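PDB 2RKV: trichothecene 3-O-acetyltransferase, which transfers an acetyl group from acetyl-coenzyme A to the 3-hydroxyl of trichothecene mycotoxins such as T-2 toxin, as a member of the BAHD acyltransferase superfamily. Local coordinates for residues L10-G15 against G71-V76; S40-G45 against L139-I144; G163-I168 against W386-G391; T181-T186 against S302-G307. All blocks are in the same frame, centred on the assembly; numbering follows the deposited sequence. Where two conformers were deposited one is given.

Interaction 1: L10-G15 against G71-V76; sequences LGQLPG and GTSFIV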
loop_
_atom_site.group_PDB
_atom_site.type_symbol
_atom_site.label_atom_id
_atom_site.label_comp_id
_atom_site.label_asym_id
_atom_site.label_seq_id
_atom_site.Cartn_x
_atom_site.Cartn_y
_atom_site.Cartn_z
ATOM N N LEU A 10 12.918 -3.004 9.685
ATOM C CA LEU A 10 11.657 -3.571 9.212
ATOM C C LEU A 10 11.658 -3.757 7.695
ATOM O O LEU A 10 10.979 -4.654 7.176
ATOM C CB LEU A 10 10.478 -2.691 9.641
ATOM C CG LEU A 10 10.228 -2.574 11.147
ATOM C CD1 LEU A 10 9.177 -1.492 11.412
ATOM C CD2 LEU A 10 9.791 -3.919 11.719
ATOM N N GLY A 11 12.424 -2.920 6.993
ATOM C CA GLY A 11 12.545 -3.009 5.535
ATOM C C GLY A 11 13.478 -4.118 5.067
ATOM O O GLY A 11 13.640 -4.341 3.857
ATOM N N GLN A 12 14.117 -4.803 6.014
ATOM C CA GLN A 12 14.943 -5.948 5.669
ATOM C C GLN A 12 14.072 -7.216 5.558
ATOM O O GLN A 12 14.596 -8.283 5.271
ATOM C CB GLN A 12 16.095 -6.146 6.673
ATOM C CG GLN A 12 16.917 -4.878 7.013
ATOM C CD GLN A 12 17.960 -4.494 5.950
ATOM O OE1 GLN A 12 18.223 -5.239 5.005
ATOM N NE2 GLN A 12 18.565 -3.319 6.123
ATOM N N LEU A 13 12.759 -7.092 5.798
ATOM C CA LEU A 13 11.801 -8.199 5.574
ATOM C C LEU A 13 11.920 -8.695 4.132
ATOM O O LEU A 13 11.831 -7.889 3.190
ATOM C CB LEU A 13 10.355 -7.762 5.853
ATOM C CG LEU A 13 9.900 -7.636 7.311
ATOM C CD1 LEU A 13 8.637 -6.784 7.436
ATOM C CD2 LEU A 13 9.687 -9.012 7.922
ATOM N N PRO A 14 12.149 -10.014 3.945
ATOM C CA PRO A 14 12.348 -10.596 2.607
ATOM C C PRO A 14 11.236 -10.275 1.604
ATOM O O PRO A 14 11.518 -10.049 0.421
ATOM C CB PRO A 14 12.367 -12.104 2.887
ATOM C CG PRO A 14 12.882 -12.206 4.270
ATOM C CD PRO A 14 12.267 -11.040 5.002
ATOM N N GLY A 15 9.989 -10.266 2.074
ATOM C CA GLY A 15 8.836 -9.973 1.221
ATOM C C GLY A 15 8.868 -8.562 0.662
ATOM O O GLY A 15 8.596 -8.350 -0.523
ATOM N N GLY A 71 21.621 -11.224 4.542
ATOM C CA GLY A 71 22.353 -9.991 4.265
ATOM C C GLY A 71 21.651 -8.740 4.757
ATOM O O GLY A 71 20.661 -8.810 5.487
ATOM N N THR A 72 22.185 -7.592 4.348
ATOM C CA THR A 72 21.686 -6.285 4.773
ATOM C C THR A 72 21.660 -5.401 3.543
ATOM O O THR A 72 22.646 -5.351 2.787
ATOM C CB THR A 72 22.612 -5.658 5.851
ATOM O OG1 THR A 72 22.734 -6.558 6.956
ATOM C CG2 THR A 72 22.068 -4.313 6.359
ATOM N N SER A 73 20.536 -4.710 3.344
ATOM C CA SER A 73 20.371 -3.815 2.197
ATOM C C SER A 73 20.542 -2.351 2.575
ATOM O O SER A 73 20.223 -1.940 3.697
ATOM C CB SER A 73 19.013 -4.026 1.526
ATOM O OG SER A 73 18.979 -5.285 0.871
ATOM N N PHE A 74 21.036 -1.589 1.603
ATOM C CA PHE A 74 21.376 -0.182 1.769
ATOM C C PHE A 74 20.867 0.565 0.540
ATOM O O PHE A 74 20.823 0.000 -0.557
ATOM C CB PHE A 74 22.900 0.007 1.843
ATOM C CG PHE A 74 23.555 -0.642 3.043
ATOM C CD1 PHE A 74 23.841 -2.008 3.053
ATOM C CD2 PHE A 74 23.915 0.122 4.153
ATOM C CE1 PHE A 74 24.451 -2.611 4.174
ATOM C CE2 PHE A 74 24.524 -0.469 5.272
ATOM C CZ PHE A 74 24.791 -1.842 5.276
ATOM N N ILE A 75 20.504 1.832 0.719
ATOM C CA ILE A 75 20.298 2.737 -0.417
ATOM C C ILE A 75 21.660 3.311 -0.799
ATOM O O ILE A 75 22.343 3.932 0.023
ATOM C CB ILE A 75 19.308 3.885 -0.094
ATOM C CG1 ILE A 75 17.918 3.309 0.218
ATOM C CG2 ILE A 75 19.233 4.872 -1.263
ATOM C CD1 ILE A 75 16.953 4.297 0.887
ATOM N N VAL A 76 22.049 3.085 -2.045
ATOM C CA VAL A 76 23.363 3.500 -2.540
ATOM C C VAL A 76 23.195 4.177 -3.906
ATOM O O VAL A 76 22.149 4.063 -4.527
ATOM C CB VAL A 76 24.347 2.293 -2.622
ATOM C CG1 VAL A 76 24.602 1.727 -1.238
ATOM C CG2 VAL A 76 23.810 1.197 -3.552
#
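Two hydrogen bonds tie the carboxamide of Gln-12 to the main chain of Ser-73. The backbone N of Ser-73 gives its hydrogen to Gln-12 OE1 at 2.9 Å, nearly straight at 169°, and meets that oxygen on a lone pair in the carbonyl plane. Beside it, Gln-12 NE2 donates to Ser-73 O over 3.2 Å, again onto a lone pair and with the acceptor close to the amide plane of the glutamine. Since N and O of one residue are both used, the amide is held at both its heteroatoms and its rotation is fixed: with the ends exchanged, neither bond could form. NE2 also makes a weak bond to Leu-7 O.

Van der Waals packing round the amide is slight. Gln-12 bends at its second torsion (chi2 -79°), which brings the amide up to the strand while its CB lies off to one side. There Thr-72 CG2 lies 3.6 Å from Gln-12 NE2, and Ser-73 CB stands 3.8 Å from Gln-12 OE1.

Backbone pairing completes the setting. Thr-72 and Phe-74 bond to strand 59-63, whereas Ser-73 and Ile-75 pair with Leu-7 and Ile-5 on the other flank. From the short 3-10 segment that follows strand 5-6, Gln-12 thus docks on the central strand of a small three-stranded antiparallel sheet, its amide pairing with Ser-73 much as one residue of a neighbouring strand would in a hydrogen-bonded antiparallel pair.

Interaction 2: S40-G45 against L139-I144; sequences STFEQG and LQLNFI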
loop_
_atom_site.group_PDB
_atom_site.type_symbol
_atom_site.label_atom_id
_atom_site.label_comp_id
_atom_site.label_asym_id
_atom_site.label_seq_id
_atom_site.Cartn_x
_atom_site.Cartn_y
_atom_site.Cartn_z
ATOM N N SER A 40 8.821 18.333 -19.612
ATOM C CA SER A 40 9.973 19.137 -19.172
ATOM C C SER A 40 9.822 19.626 -17.718
ATOM O O SER A 40 10.792 19.638 -16.957
ATOM C CB SER A 40 10.252 20.293 -20.134
ATOM O OG SER A 40 9.135 21.131 -20.244
ATOM N N THR A 41 8.608 20.008 -17.331
ATOM C CA THR A 41 8.340 20.397 -15.941
ATOM C C THR A 41 8.633 19.233 -15.005
ATOM O O THR A 41 9.287 19.401 -13.973
ATOM C CB THR A 41 6.890 20.876 -15.751
ATOM O OG1 THR A 41 6.732 22.128 -16.431
ATOM C CG2 THR A 41 6.547 21.042 -14.246
ATOM N N PHE A 42 8.169 18.049 -15.383
ATOM C CA PHE A 42 8.394 16.862 -14.562
ATOM C C PHE A 42 9.882 16.491 -14.466
ATOM O O PHE A 42 10.388 16.189 -13.379
ATOM C CB PHE A 42 7.563 15.701 -15.102
ATOM C CG PHE A 42 7.297 14.632 -14.092
ATOM C CD1 PHE A 42 7.979 13.416 -14.155
ATOM C CD2 PHE A 42 6.364 14.833 -13.081
ATOM C CE1 PHE A 42 7.741 12.414 -13.219
ATOM C CE2 PHE A 42 6.113 13.837 -12.143
ATOM C CZ PHE A 42 6.806 12.626 -12.215
ATOM N N GLU A 43 10.596 16.559 -15.588
ATOM C CA GLU A 43 12.020 16.227 -15.593
ATOM C C GLU A 43 12.829 17.222 -14.768
ATOM O O GLU A 43 13.745 16.832 -14.035
ATOM C CB GLU A 43 12.544 16.081 -17.029
ATOM C CG GLU A 43 11.946 14.845 -17.705
ATOM C CD GLU A 43 12.772 14.297 -18.850
ATOM O OE1 GLU A 43 12.836 14.949 -19.913
ATOM O OE2 GLU A 43 13.330 13.187 -18.695
ATOM N N GLN A 44 12.461 18.499 -14.869
ATOM C CA GLN A 44 13.121 19.543 -14.093
ATOM C C GLN A 44 12.853 19.351 -12.594
ATOM O O GLN A 44 13.746 19.568 -11.764
ATOM C CB GLN A 44 12.697 20.931 -14.592
ATOM C CG GLN A 44 13.379 21.325 -15.903
ATOM C CD GLN A 44 12.542 22.241 -16.793
ATOM O OE1 GLN A 44 11.536 22.814 -16.366
ATOM N NE2 GLN A 44 12.956 22.371 -18.048
ATOM N N GLY A 45 11.640 18.916 -12.251
ATOM C CA GLY A 45 11.296 18.602 -10.862
ATOM C C GLY A 45 12.156 17.467 -10.325
ATOM O O GLY A 45 12.692 17.546 -9.211
ATOM N N LEU A 139 9.305 6.200 -12.208
ATOM C CA LEU A 139 8.131 6.973 -12.640
ATOM C C LEU A 139 7.774 6.672 -14.097
ATOM O O LEU A 139 8.641 6.334 -14.896
ATOM C CB LEU A 139 8.416 8.464 -12.465
ATOM C CG LEU A 139 8.775 8.711 -10.990
ATOM C CD1 LEU A 139 10.249 9.088 -10.811
ATOM C CD2 LEU A 139 7.812 9.650 -10.291
ATOM N N GLN A 140 6.491 6.791 -14.430
ATOM C CA GLN A 140 6.048 6.675 -15.813
ATOM C C GLN A 140 4.982 7.723 -16.092
ATOM O O GLN A 140 4.015 7.863 -15.329
ATOM C CB GLN A 140 5.536 5.260 -16.118
ATOM C CG GLN A 140 5.211 5.024 -17.608
ATOM C CD GLN A 140 5.380 3.576 -18.014
ATOM O OE1 GLN A 140 6.389 2.949 -17.697
ATOM N NE2 GLN A 140 4.390 3.038 -18.730
ATOM N N LEU A 141 5.195 8.484 -17.163
ATOM C CA LEU A 141 4.203 9.429 -17.664
ATOM C C LEU A 141 3.578 8.796 -18.893
ATOM O O LEU A 141 4.274 8.549 -19.865
ATOM C CB LEU A 141 4.858 10.755 -18.071
ATOM C CG LEU A 141 5.396 11.631 -16.936
ATOM C CD1 LEU A 141 6.214 12.810 -17.487
ATOM C CD2 LEU A 141 4.265 12.129 -16.046
ATOM N N ASN A 142 2.273 8.544 -18.834
ATOM C CA ASN A 142 1.550 7.918 -19.939
ATOM C C ASN A 142 0.603 8.927 -20.566
ATOM O O ASN A 142 -0.317 9.406 -19.897
ATOM C CB ASN A 142 0.736 6.721 -19.436
ATOM C CG ASN A 142 1.581 5.700 -18.709
ATOM O OD1 ASN A 142 2.223 4.849 -19.331
ATOM N ND2 ASN A 142 1.581 5.770 -17.370
ATOM N N PHE A 143 0.819 9.264 -21.839
ATOM C CA PHE A 143 -0.144 10.100 -22.552
ATOM C C PHE A 143 -1.291 9.215 -23.022
ATOM O O PHE A 143 -1.062 8.233 -23.722
ATOM C CB PHE A 143 0.443 10.777 -23.805
ATOM C CG PHE A 143 1.767 11.463 -23.603
ATOM C CD1 PHE A 143 2.198 11.917 -22.355
ATOM C CD2 PHE A 143 2.574 11.683 -24.704
ATOM C CE1 PHE A 143 3.422 12.562 -22.217
ATOM C CE2 PHE A 143 3.795 12.329 -24.582
ATOM C CZ PHE A 143 4.226 12.761 -23.332
ATOM N N ILE A 144 -2.518 9.550 -22.641
ATOM C CA ILE A 144 -3.682 8.851 -23.182
ATOM C C ILE A 144 -4.600 9.870 -23.854
ATOM O O ILE A 144 -4.458 11.088 -23.647
ATOM C CB ILE A 144 -4.450 8.057 -22.091
ATOM C CG1 ILE A 144 -5.129 9.023 -21.103
ATOM C CG2 ILE A 144 -3.511 7.046 -21.398
ATOM C CD1 ILE A 144 -6.117 8.342 -20.135
#
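Phe-42 reaches from its helix to two leucines two residues apart, on the same side of the strand. Leu-141 lies over one face of the ring, its CD2 4.3 Å from the centroid and only 7° off the normal, a CH-pi contact with the methyl carbon above the ring centre. The other methyl of the same leucine, CD1, sits nearer the base of the phenylalanine, 3.8 Å from Phe-42 CD1. Leu-139 comes in differently: its CD2 meets the far end of the ring at the edge, close to the ring plane, 3.7 Å from Phe-42 CZ.

With CG of Phe-42 anti to the backbone N (chi1 -158°), the ring swings off the helix into this corner. Gln-140, between the leucines, points to the opposite side of the strand, where its NE2 bonds to Asn-142 OD1 at 2.9 Å. Further out, Leu-150 of strand 147-155 touches both Phe-42 and Leu-141, and Leu-171 of helix 161-176 touches Phe-42 and Leu-139. Helix 35-52 is thereby packed on one face of the mixed five-stranded sheet, together with helix 161-176.

Across these two segments the contact is wholly apolar and buried, so it rests on the fit of methyls against an aromatic face and edge and on the exclusion of water, with little directional bonding.

Interaction 3: G163-I168 against W386-G391; sequences GQDAVI and WDYDFG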
loop_
_atom_site.group_PDB
_atom_site.type_symbol
_atom_site.label_atom_id
_atom_site.label_comp_id
_atom_site.label_asym_id
_atom_site.label_seq_id
_atom_site.Cartn_x
_atom_site.Cartn_y
_atom_site.Cartn_z
ATOM N N GLY A 163 5.554 6.598 3.433
ATOM C CA GLY A 163 6.848 7.133 2.996
ATOM C C GLY A 163 6.814 7.528 1.526
ATOM O O GLY A 163 7.332 8.580 1.131
ATOM N N GLN A 164 6.194 6.680 0.710
ATOM C CA GLN A 164 6.090 6.940 -0.730
ATOM C C GLN A 164 5.317 8.227 -0.974
ATOM O O GLN A 164 5.708 9.053 -1.808
ATOM C CB GLN A 164 5.406 5.758 -1.426
ATOM C CG GLN A 164 5.466 5.805 -2.959
ATOM C CD GLN A 164 5.245 4.422 -3.561
ATOM O OE1 GLN A 164 5.610 3.411 -2.954
ATOM N NE2 GLN A 164 4.646 4.372 -4.753
ATOM N N ASP A 165 4.234 8.416 -0.217
ATOM C CA ASP A 165 3.449 9.646 -0.302
ATOM C C ASP A 165 4.333 10.852 0.061
ATOM O O ASP A 165 4.279 11.891 -0.608
ATOM C CB ASP A 165 2.238 9.562 0.642
ATOM C CG ASP A 165 1.326 10.784 0.555
ATOM O OD1 ASP A 165 1.129 11.319 -0.556
ATOM O OD2 ASP A 165 0.764 11.188 1.598
ATOM N N ALA A 166 5.146 10.713 1.112
ATOM C CA ALA A 166 6.031 11.806 1.541
ATOM C C ALA A 166 7.004 12.193 0.422
ATOM O O ALA A 166 7.192 13.379 0.149
ATOM C CB ALA A 166 6.780 11.416 2.805
ATOM N N VAL A 167 7.562 11.184 -0.246
ATOM C CA VAL A 167 8.487 11.385 -1.375
ATOM C C VAL A 167 7.769 12.077 -2.546
ATOM O O VAL A 167 8.273 13.073 -3.113
ATOM C CB VAL A 167 9.125 10.034 -1.802
ATOM C CG1 VAL A 167 9.914 10.163 -3.115
ATOM C CG2 VAL A 167 10.061 9.524 -0.685
ATOM N N ILE A 168 6.587 11.566 -2.889
ATOM C CA ILE A 168 5.795 12.109 -4.003
ATOM C C ILE A 168 5.377 13.568 -3.741
ATOM O O ILE A 168 5.453 14.413 -4.635
ATOM C CB ILE A 168 4.579 11.212 -4.341
ATOM C CG1 ILE A 168 5.060 9.811 -4.742
ATOM C CG2 ILE A 168 3.731 11.842 -5.458
ATOM C CD1 ILE A 168 3.946 8.783 -4.905
ATOM N N TRP A 386 -4.317 13.016 -3.589
ATOM C CA TRP A 386 -5.334 13.819 -4.282
ATOM C C TRP A 386 -5.016 15.324 -4.343
ATOM O O TRP A 386 -5.661 16.074 -5.098
ATOM C CB TRP A 386 -6.706 13.633 -3.633
ATOM C CG TRP A 386 -7.400 12.352 -3.942
ATOM C CD1 TRP A 386 -7.338 11.190 -3.223
ATOM C CD2 TRP A 386 -8.307 12.108 -5.027
ATOM N NE1 TRP A 386 -8.139 10.232 -3.805
ATOM C CE2 TRP A 386 -8.744 10.768 -4.913
ATOM C CE3 TRP A 386 -8.785 12.891 -6.093
ATOM C CZ2 TRP A 386 -9.647 10.191 -5.814
ATOM C CZ3 TRP A 386 -9.689 12.319 -6.988
ATOM C CH2 TRP A 386 -10.104 10.982 -6.846
ATOM N N ASP A 387 -4.030 15.762 -3.562
ATOM C CA ASP A 387 -3.737 17.190 -3.468
ATOM C C ASP A 387 -2.604 17.674 -4.376
ATOM O O ASP A 387 -2.362 18.882 -4.464
ATOM C CB ASP A 387 -3.430 17.576 -2.022
ATOM C CG ASP A 387 -3.683 19.041 -1.749
ATOM O OD1 ASP A 387 -4.731 19.562 -2.191
ATOM O OD2 ASP A 387 -2.828 19.666 -1.093
ATOM N N TYR A 388 -1.917 16.751 -5.055
ATOM C CA TYR A 388 -0.688 17.131 -5.794
ATOM C C TYR A 388 -0.945 17.423 -7.271
ATOM O O TYR A 388 -1.601 16.634 -7.953
ATOM C CB TYR A 388 0.432 16.079 -5.656
ATOM C CG TYR A 388 0.605 15.520 -4.245
ATOM C CD1 TYR A 388 0.379 16.319 -3.119
ATOM C CD2 TYR A 388 0.986 14.196 -4.051
ATOM C CE1 TYR A 388 0.499 15.792 -1.821
ATOM C CE2 TYR A 388 1.123 13.662 -2.769
ATOM C CZ TYR A 388 0.885 14.468 -1.663
ATOM O OH TYR A 388 1.008 13.944 -0.395
ATOM N N ASP A 389 -0.403 18.544 -7.748
ATOM C CA ASP A 389 -0.589 18.974 -9.141
ATOM C C ASP A 389 0.719 18.955 -9.934
ATOM O O ASP A 389 0.707 19.078 -11.156
ATOM C CB ASP A 389 -1.209 20.371 -9.197
ATOM C CG ASP A 389 -0.364 21.413 -8.485
ATOM O OD1 ASP A 389 0.670 21.822 -9.036
ATOM O OD2 ASP A 389 -0.740 21.835 -7.369
ATOM N N PHE A 390 1.842 18.837 -9.229
ATOM C CA PHE A 390 3.169 18.776 -9.872
ATOM C C PHE A 390 3.503 19.956 -10.798
ATOM O O PHE A 390 4.332 19.818 -11.699
ATOM C CB PHE A 390 3.362 17.443 -10.616
ATOM C CG PHE A 390 3.210 16.237 -9.734
ATOM C CD1 PHE A 390 1.965 15.625 -9.593
ATOM C CD2 PHE A 390 4.301 15.736 -9.029
ATOM C CE1 PHE A 390 1.809 14.511 -8.753
ATOM C CE2 PHE A 390 4.167 14.629 -8.193
ATOM C CZ PHE A 390 2.914 14.015 -8.057
ATOM N N GLY A 391 2.865 21.107 -10.579
ATOM C CA GLY A 391 3.103 22.285 -11.429
ATOM C C GLY A 391 2.759 22.053 -12.895
ATOM O O GLY A 391 3.234 22.784 -13.781
#
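Asp-165 turns its carboxylate away from its own backbone N (chi1 -177°), out from the helix, while Tyr-388 keeps CG beside the backbone N; the two side chains cross at about a right angle, with carboxylate and ring planes 24° apart. The phenol OH donates to Asp-165 OD1 over a short 2.6 Å. This oxygen lies at the edge of the tyrosine ring, but the hydroxyl comes to it from above the carboxylate plane, 37° out of it. Arg-169 NH2 bonds to both Tyr-388 OH and Asp-165 OD2, and Gly-384 N also donates to OD2; these donors would probably favour the charged carboxylate.

The loop is thus held to helix 161-176, on the sheet face this helix packs against, Phe-390 touching Leu-25, Tyr-27 and Leu-150. Residues 389-391 appear to correspond to the start of the BAHD family's DFGWG motif, here DFGLG, generally held to be structural.

Ile-168 presents one methyl, CG2, to two rings: it meets Phe-390 CZ edge-on at 3.5 Å and Tyr-388 CD2 obliquely at 3.9 Å. Within the loop, Asp-389 OD1 accepts from Gly-391 N in an Asx turn. Phe-390 N is bonded to Ser-172 OG of the helix.

Interaction 4: T181-T186 against S302-G307; sequences TEEEMT and SNNYPG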
loop_
_atom_site.group_PDB
_atom_site.type_symbol
_atom_site.label_atom_id
_atom_site.label_comp_id
_atom_site.label_asym_id
_atom_site.label_seq_id
_atom_site.Cartn_x
_atom_site.Cartn_y
_atom_site.Cartn_z
ATOM N N THR A 181 10.624 22.641 3.423
ATOM C CA THR A 181 10.795 23.168 4.779
ATOM C C THR A 181 11.948 22.467 5.487
ATOM O O THR A 181 12.352 21.367 5.090
ATOM C CB THR A 181 9.531 22.999 5.632
ATOM O OG1 THR A 181 9.303 21.604 5.876
ATOM C CG2 THR A 181 8.320 23.607 4.930
ATOM N N GLU A 182 12.461 23.089 6.554
ATOM C CA GLU A 182 13.514 22.464 7.341
ATOM C C GLU A 182 13.062 21.116 7.914
ATOM O O GLU A 182 13.823 20.143 7.888
ATOM C CB GLU A 182 14.006 23.406 8.442
ATOM C CG GLU A 182 14.773 24.605 7.909
ATOM N N GLU A 183 11.827 21.052 8.417
ATOM C CA GLU A 183 11.278 19.790 8.952
ATOM C C GLU A 183 11.220 18.699 7.877
ATOM O O GLU A 183 11.489 17.532 8.158
ATOM C CB GLU A 183 9.885 19.994 9.562
ATOM C CG GLU A 183 9.413 18.825 10.457
ATOM C CD GLU A 183 8.838 17.627 9.682
ATOM O OE1 GLU A 183 8.301 17.818 8.568
ATOM O OE2 GLU A 183 8.928 16.483 10.198
ATOM N N GLU A 184 10.855 19.079 6.654
ATOM C CA GLU A 184 10.795 18.114 5.549
ATOM C C GLU A 184 12.183 17.565 5.256
ATOM O O GLU A 184 12.370 16.350 5.152
ATOM C CB GLU A 184 10.172 18.741 4.290
ATOM C CG GLU A 184 8.673 18.871 4.413
ATOM C CD GLU A 184 8.040 19.860 3.440
ATOM O OE1 GLU A 184 8.747 20.618 2.730
ATOM O OE2 GLU A 184 6.800 19.879 3.406
ATOM N N MET A 185 13.158 18.469 5.158
ATOM C CA MET A 185 14.543 18.077 4.906
ATOM C C MET A 185 15.110 17.200 6.028
ATOM O O MET A 185 15.848 16.237 5.768
ATOM C CB MET A 185 15.407 19.319 4.669
ATOM C CG MET A 185 15.126 20.008 3.343
ATOM S SD MET A 185 15.654 19.030 1.907
ATOM C CE MET A 185 17.441 19.190 2.039
ATOM N N THR A 186 14.742 17.514 7.270
ATOM C CA THR A 186 15.153 16.705 8.414
ATOM C C THR A 186 14.549 15.298 8.341
ATOM O O THR A 186 15.273 14.299 8.470
ATOM C CB THR A 186 14.779 17.393 9.733
ATOM O OG1 THR A 186 15.579 18.575 9.870
ATOM C CG2 THR A 186 15.024 16.479 10.921
ATOM N N SER A 302 7.920 11.551 12.528
ATOM C CA SER A 302 7.221 12.466 11.627
ATOM C C SER A 302 6.471 11.730 10.519
ATOM O O SER A 302 6.974 10.756 9.967
ATOM C CB SER A 302 8.236 13.417 10.995
ATOM O OG SER A 302 7.665 14.152 9.936
ATOM N N ASN A 303 5.279 12.219 10.188
ATOM C CA ASN A 303 4.530 11.738 9.027
ATOM C C ASN A 303 5.333 11.900 7.729
ATOM O O ASN A 303 5.056 11.241 6.719
ATOM C CB ASN A 303 3.202 12.493 8.914
ATOM C CG ASN A 303 2.303 11.931 7.832
ATOM O OD1 ASN A 303 1.906 10.760 7.881
ATOM N ND2 ASN A 303 1.972 12.758 6.853
ATOM N N ASN A 304 6.330 12.784 7.764
ATOM C CA ASN A 304 7.170 13.031 6.596
ATOM C C ASN A 304 8.364 12.086 6.472
ATOM O O ASN A 304 9.142 12.201 5.524
ATOM C CB ASN A 304 7.621 14.497 6.546
ATOM C CG ASN A 304 6.475 15.442 6.264
ATOM O OD1 ASN A 304 5.532 15.094 5.546
ATOM N ND2 ASN A 304 6.534 16.642 6.844
ATOM N N TYR A 305 8.519 11.158 7.419
ATOM C CA TYR A 305 9.593 10.164 7.323
ATOM C C TYR A 305 9.321 9.251 6.123
ATOM O O TYR A 305 8.262 8.628 6.048
ATOM C CB TYR A 305 9.700 9.345 8.603
ATOM C CG TYR A 305 10.730 8.249 8.533
ATOM C CD1 TYR A 305 12.079 8.563 8.393
ATOM C CD2 TYR A 305 10.360 6.901 8.614
ATOM C CE1 TYR A 305 13.036 7.580 8.326
ATOM C CE2 TYR A 305 11.324 5.895 8.554
ATOM C CZ TYR A 305 12.660 6.248 8.421
ATOM O OH TYR A 305 13.632 5.277 8.352
ATOM N N PRO A 306 10.256 9.213 5.157
ATOM C CA PRO A 306 9.994 8.542 3.882
ATOM C C PRO A 306 10.263 7.038 3.847
ATOM O O PRO A 306 10.139 6.418 2.781
ATOM C CB PRO A 306 10.959 9.243 2.931
ATOM C CG PRO A 306 12.175 9.489 3.810
ATOM C CD PRO A 306 11.591 9.857 5.177
ATOM N N GLY A 307 10.616 6.453 4.985
ATOM C CA GLY A 307 11.059 5.058 4.996
ATOM C C GLY A 307 9.936 4.047 5.118
ATOM O O GLY A 307 8.793 4.289 4.682
HETATM O O HOH W 1 5.710 17.290 3.398
HETATM O O HOH W 2 4.965 18.738 5.979
#
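Glu-183 faces Ser-302 and Asn-304 with both oxygens of its carboxylate, joining the first turn of helix 182-187, which opens with a capping box, to a type I beta turn running from Ser-302 to Tyr-305. The glutamate chain bends at its second torsion (chi2 -81°), so that its end curls round to the turn although CB does not point there. Asn-304 ND2 donates to Glu-183 OE1 at 2.7 Å, and Ser-302 OG donates to Glu-183 OE2, also at 2.7 Å. Each oxygen is met on its syn lone pair, making a bidentate carboxylate that takes one hydrogen bond on each oxygen. Glu-183 OE1 lies almost exactly in the Asn-304 amide plane, while the carboxylate plane as a whole is turned 42° from the amide.

Ser-302 OG does double duty: while donating to the glutamate it accepts from Asn-304 N, making an ST turn that sets the two donors side by side.

Glu-184 crosses Asn-304 at an angle, carboxylate and amide planes 70° apart, with Glu-184 CG 3.9 Å from Asn-304 ND2. Its acid end is already engaged in the capping box, where Thr-181 N donates to Glu-184 OE1 and Glu-184 N to Thr-181 OG1; Lys-173 adds a salt bridge to OE1. Arg-169 NH1 of helix 161-176 reaches Asn-304 OD1, helping to fix which way the amide faces. Two waters link the side chains: one lies 2.8 Å from Glu-184 OE2 and 3.1 Å from Asn-304 OD1, and a second, only weakly bonded to Glu-184 OE2, accepts from Asn-304 ND2 at 2.8 Å.

Interactions 2, 3 and 4 form a connected group, whereas interaction 1 stands apart on the small three-stranded sheet, its nearest atoms about 7 Å from interaction 4. Helix 161-176 is the common element: it carries 163-168, whose Ala-166 and Val-167 pack on 302-307, and it leads in the chain to helix 182-187. Phe-42 of interaction 2 meets Phe-390 of interaction 3 beside the five-stranded sheet; the centres of interactions 2 and 3 are 14 Å apart. Along the chain, interactions 1 and 2 interlock, and interaction 4 falls wholly between the two segments of interaction 3. Segments from the later half of the chain, 302-307 and 386-391, thus pack on helices 161-176 and 182-187, next to the N-terminal five-stranded sheet.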